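Local coordinates for putative peptide ABC-transport system periplasmic peptide-binding protein (Campylobacter jejuni, PDB 4OEV) that binds nickel outside the cytoplasm for uptake by an ABC-type importer, as a member of the bacterial solute-binding protein 5 family, at residues I197-P200 / S201-S204; P304-A307 / E308-V312. One frame throughout, in Å; residues are numbered along the deposited sequence.

How the contacts relate
Both contacts are local. Contact 1 joins a loop to the first turn of a helix; contact 2 takes up nearly all of one. Contact 1 (197-204) runs from the end of strand 191-196 into helix 200-208. Contact 2 (304-312) lies wholly on helix 304-313. Their centres are 40 Å apart and their nearest atoms about 31 Å apart, so they do not touch. Contact 1 is the more central, with its centre 19 Å from that of the chain, against 34 Å for contact 2. Neither belongs to the nickel site of H26, H480 and H481. The side chain of P200 in contact 1 is about 13 Å from both the nickel ion and the oxalate.

Contact 1: I197-P200 / S201-S204; sequences IFDP and SIAS
D199 and S201 meet through a single carboxylate oxygen. D199 OD2 accepts from S201 N at 2.9 Å, nearly along its own C-O axis. It also accepts from S201 OG at 2.7 Å, and this donor stands above the carboxylate plane, 49° out of it. Two bonds from one residue thus grip one oxygen, which restrains the carboxylate against rotation. With CG anti to the backbone N (chi1 -177°), the D199 carboxylate reaches forward over the start of the helix. The S201 hydroxyl sits between its own N and carbonyl carbon (chi1 69°), which brings OG round to the same oxygen. D199 is the N-cap of helix 200-208. Its bond to S201 N, two residues on with a proline between, also closes an Asx-Pro turn. P200 has no N-H, so the first helical position presents no amide to be capped. The helix start would probably favour the negative charge of D199. D199 O takes up the next amides: A203 N at 3.1 Å, and I202 N more weakly at 3.0 Å. P200 O then receives S204 N at 2.8 Å.

The tight side lies beneath this cap. I197 CG2 comes up against the backbone of the first turn, 3.5 Å from A203 N. The same methyl meets I202 CG2 at 3.8 Å, and the A203 methyl is slightly farther off. A203 and S204 are buried, against I217 and helix 223-226 respectively. The looser side is that of S201 and I202, both exposed to solvent, though I202 keeps its CG2 methyl against I197. On the loop before the cap, the I197 backbone bonds to V11, extending the pairing of strands 191-196 and 6-11, and F198 O accepts a hydrogen bond from N340 ND2.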
# COMPACT_ATOMS: atom_id res chain seq x y z
N ILE A 197 11.37 -12.36 3.08
CA ILE A 197 11.36 -12.64 4.53
C ILE A 197 10.23 -11.88 5.19
O ILE A 197 10.36 -10.67 5.45
CB ILE A 197 12.71 -12.30 5.20
CG1 ILE A 197 13.84 -13.09 4.55
CG2 ILE A 197 12.65 -12.58 6.73
CD1 ILE A 197 15.25 -12.74 5.10
N PHE A 198 9.12 -12.58 5.48
CA PHE A 198 7.93 -11.88 5.95
C PHE A 198 7.84 -11.79 7.48
O PHE A 198 6.87 -11.25 8.01
CB PHE A 198 6.66 -12.53 5.34
CG PHE A 198 6.18 -13.84 6.00
CD1 PHE A 198 7.01 -14.65 6.77
CD2 PHE A 198 4.85 -14.26 5.80
CE1 PHE A 198 6.54 -15.84 7.34
CE2 PHE A 198 4.37 -15.45 6.36
CZ PHE A 198 5.22 -16.24 7.15
N ASP A 199 8.85 -12.31 8.18
CA ASP A 199 8.92 -12.26 9.65
C ASP A 199 10.20 -11.53 10.04
O ASP A 199 11.28 -12.00 9.73
CB ASP A 199 8.88 -13.67 10.23
CG ASP A 199 8.86 -13.70 11.76
OD1 ASP A 199 8.23 -14.63 12.31
OD2 ASP A 199 9.47 -12.82 12.42
N PRO A 200 10.08 -10.34 10.68
CA PRO A 200 11.22 -9.47 11.02
C PRO A 200 12.19 -10.08 12.06
O PRO A 200 13.37 -9.67 12.13
CB PRO A 200 10.54 -8.22 11.62
CG PRO A 200 9.17 -8.77 12.20
CD PRO A 200 8.79 -9.83 11.20
N SER A 201 11.73 -11.06 12.83
CA SER A 201 12.67 -11.71 13.75
C SER A 201 13.67 -12.54 12.92
O SER A 201 14.84 -12.71 13.28
CB SER A 201 11.91 -12.57 14.78
OG SER A 201 11.33 -13.70 14.15
N ILE A 202 13.20 -13.05 11.78
CA ILE A 202 14.08 -13.81 10.90
C ILE A 202 14.98 -12.84 10.13
O ILE A 202 16.17 -13.09 9.99
CB ILE A 202 13.28 -14.72 9.93
CG1 ILE A 202 12.60 -15.83 10.76
CG2 ILE A 202 14.19 -15.33 8.83
CD1 ILE A 202 11.92 -16.93 9.95
N ALA A 203 14.41 -11.72 9.68
CA ALA A 203 15.20 -10.67 9.03
C ALA A 203 16.31 -10.18 9.95
O ALA A 203 17.44 -9.98 9.54
CB ALA A 203 14.31 -9.49 8.65
N SER A 204 15.94 -9.98 11.20
CA SER A 204 16.85 -9.46 12.21
C SER A 204 18.06 -10.38 12.32
O SER A 204 19.24 -9.95 12.32
CB SER A 204 16.06 -9.33 13.53
OG SER A 204 16.83 -8.70 14.52

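Contact 2: P304-A307 / E308-V312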
# COMPACT_ATOMS: atom_id res chain seq x y z
N PRO A 304 -14.59 4.94 27.74
CA PRO A 304 -15.15 3.64 28.10
C PRO A 304 -16.61 3.75 28.55
O PRO A 304 -17.41 2.84 28.27
CB PRO A 304 -14.27 3.21 29.29
CG PRO A 304 -12.98 3.93 29.08
CD PRO A 304 -13.36 5.25 28.51
N LYS A 305 -16.94 4.86 29.21
CA LYS A 305 -18.31 5.03 29.71
C LYS A 305 -19.25 5.20 28.56
O LYS A 305 -20.35 4.65 28.57
CB LYS A 305 -18.45 6.22 30.66
CG LYS A 305 -19.81 6.20 31.35
CD LYS A 305 -20.02 7.38 32.31
CE LYS A 305 -21.37 7.26 33.03
NZ LYS A 305 -22.50 7.00 32.07
N LYS A 306 -18.83 5.98 27.56
CA LYS A 306 -19.64 6.20 26.38
C LYS A 306 -19.82 4.91 25.60
O LYS A 306 -20.90 4.66 25.04
CB LYS A 306 -19.03 7.27 25.47
CG LYS A 306 -19.98 7.68 24.37
CD LYS A 306 -19.59 9.03 23.78
CE LYS A 306 -20.59 9.49 22.71
NZ LYS A 306 -20.34 10.90 22.27
N ALA A 307 -18.75 4.11 25.54
CA ALA A 307 -18.81 2.81 24.85
C ALA A 307 -19.94 2.00 25.49
O ALA A 307 -20.83 1.54 24.78
CB ALA A 307 -17.50 2.05 24.94
N GLU A 308 -19.94 1.87 26.82
CA GLU A 308 -20.96 1.11 27.50
C GLU A 308 -22.35 1.70 27.29
O GLU A 308 -23.27 0.97 27.00
CB GLU A 308 -20.63 0.98 29.02
CG GLU A 308 -19.50 -0.00 29.22
CD GLU A 308 -19.13 -0.24 30.67
OE1 GLU A 308 -19.72 0.42 31.55
OE2 GLU A 308 -18.24 -1.07 30.93
N ASP A 309 -22.50 3.02 27.38
CA ASP A 309 -23.78 3.66 27.13
C ASP A 309 -24.31 3.32 25.72
O ASP A 309 -25.52 3.12 25.52
CB ASP A 309 -23.66 5.18 27.29
CG ASP A 309 -23.45 5.61 28.73
OD1 ASP A 309 -23.50 4.73 29.62
OD2 ASP A 309 -23.20 6.81 28.96
N LEU A 310 -23.40 3.24 24.75
CA LEU A 310 -23.78 2.93 23.39
C LEU A 310 -24.25 1.50 23.26
O LEU A 310 -25.21 1.22 22.52
CB LEU A 310 -22.61 3.15 22.41
CG LEU A 310 -22.39 4.59 21.92
CD1 LEU A 310 -21.00 4.71 21.28
CD2 LEU A 310 -23.46 4.95 20.93
N LEU A 311 -23.55 0.57 23.92
CA LEU A 311 -23.97 -0.83 23.83
C LEU A 311 -25.34 -1.03 24.56
O LEU A 311 -26.19 -1.80 24.09
CB LEU A 311 -22.90 -1.77 24.42
CG LEU A 311 -21.58 -1.86 23.63
CD1 LEU A 311 -20.66 -2.85 24.30
CD2 LEU A 311 -21.83 -2.30 22.17
N VAL A 312 -25.57 -0.35 25.68
CA VAL A 312 -26.91 -0.41 26.32
C VAL A 312 -27.94 0.08 25.29
O VAL A 312 -28.90 -0.66 24.97
CB VAL A 312 -26.96 0.43 27.59
CG1 VAL A 312 -28.40 0.57 28.16
CG2 VAL A 312 -26.08 -0.23 28.64
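The carboxylate of D309 has K305 on two of its sides. Over one face lies K305 O, 3.2 Å from D309 CG and almost directly above that carbon. At the oxygen end comes the K305 ammonium, with NZ 3.2 Å from D309 OD2 and somewhat farther from OD1. This salt bridge spans one helical turn (i to i+4), and its hydrogen bond is weak. The D309 CG lies beside its own backbone N (chi1 -70°), which turns the carboxylate back toward the preceding turn. The K305 chain runs out straight and bends only at its last torsion (chi4 -50°), bringing NZ over to the acid. Both residues are exposed, so solvent would probably weaken the attraction.

The other flat group, the E308 carboxylate, is used outside the turn. Its OE2 forms a salt bridge with K318, while E308 CG passes 3.7 Å from P304 O. Alongside, the regular alpha-helical bonds run from E308 N to P304 O (3.1 Å), from D309 N to K305 O (2.9 Å) and onward to L310 and L311. L311 N meets A307 O at 3.0 Å. Just ahead of the helix, D303 OD1 accepts from K306 N.

A307 and L311 are buried. A307 rests on I358, beyond the end of helix 342-357. L310 and L311 face helix 256-265, where both touch A261, while E308, L311 and V312 meet F324 of strand 324-326.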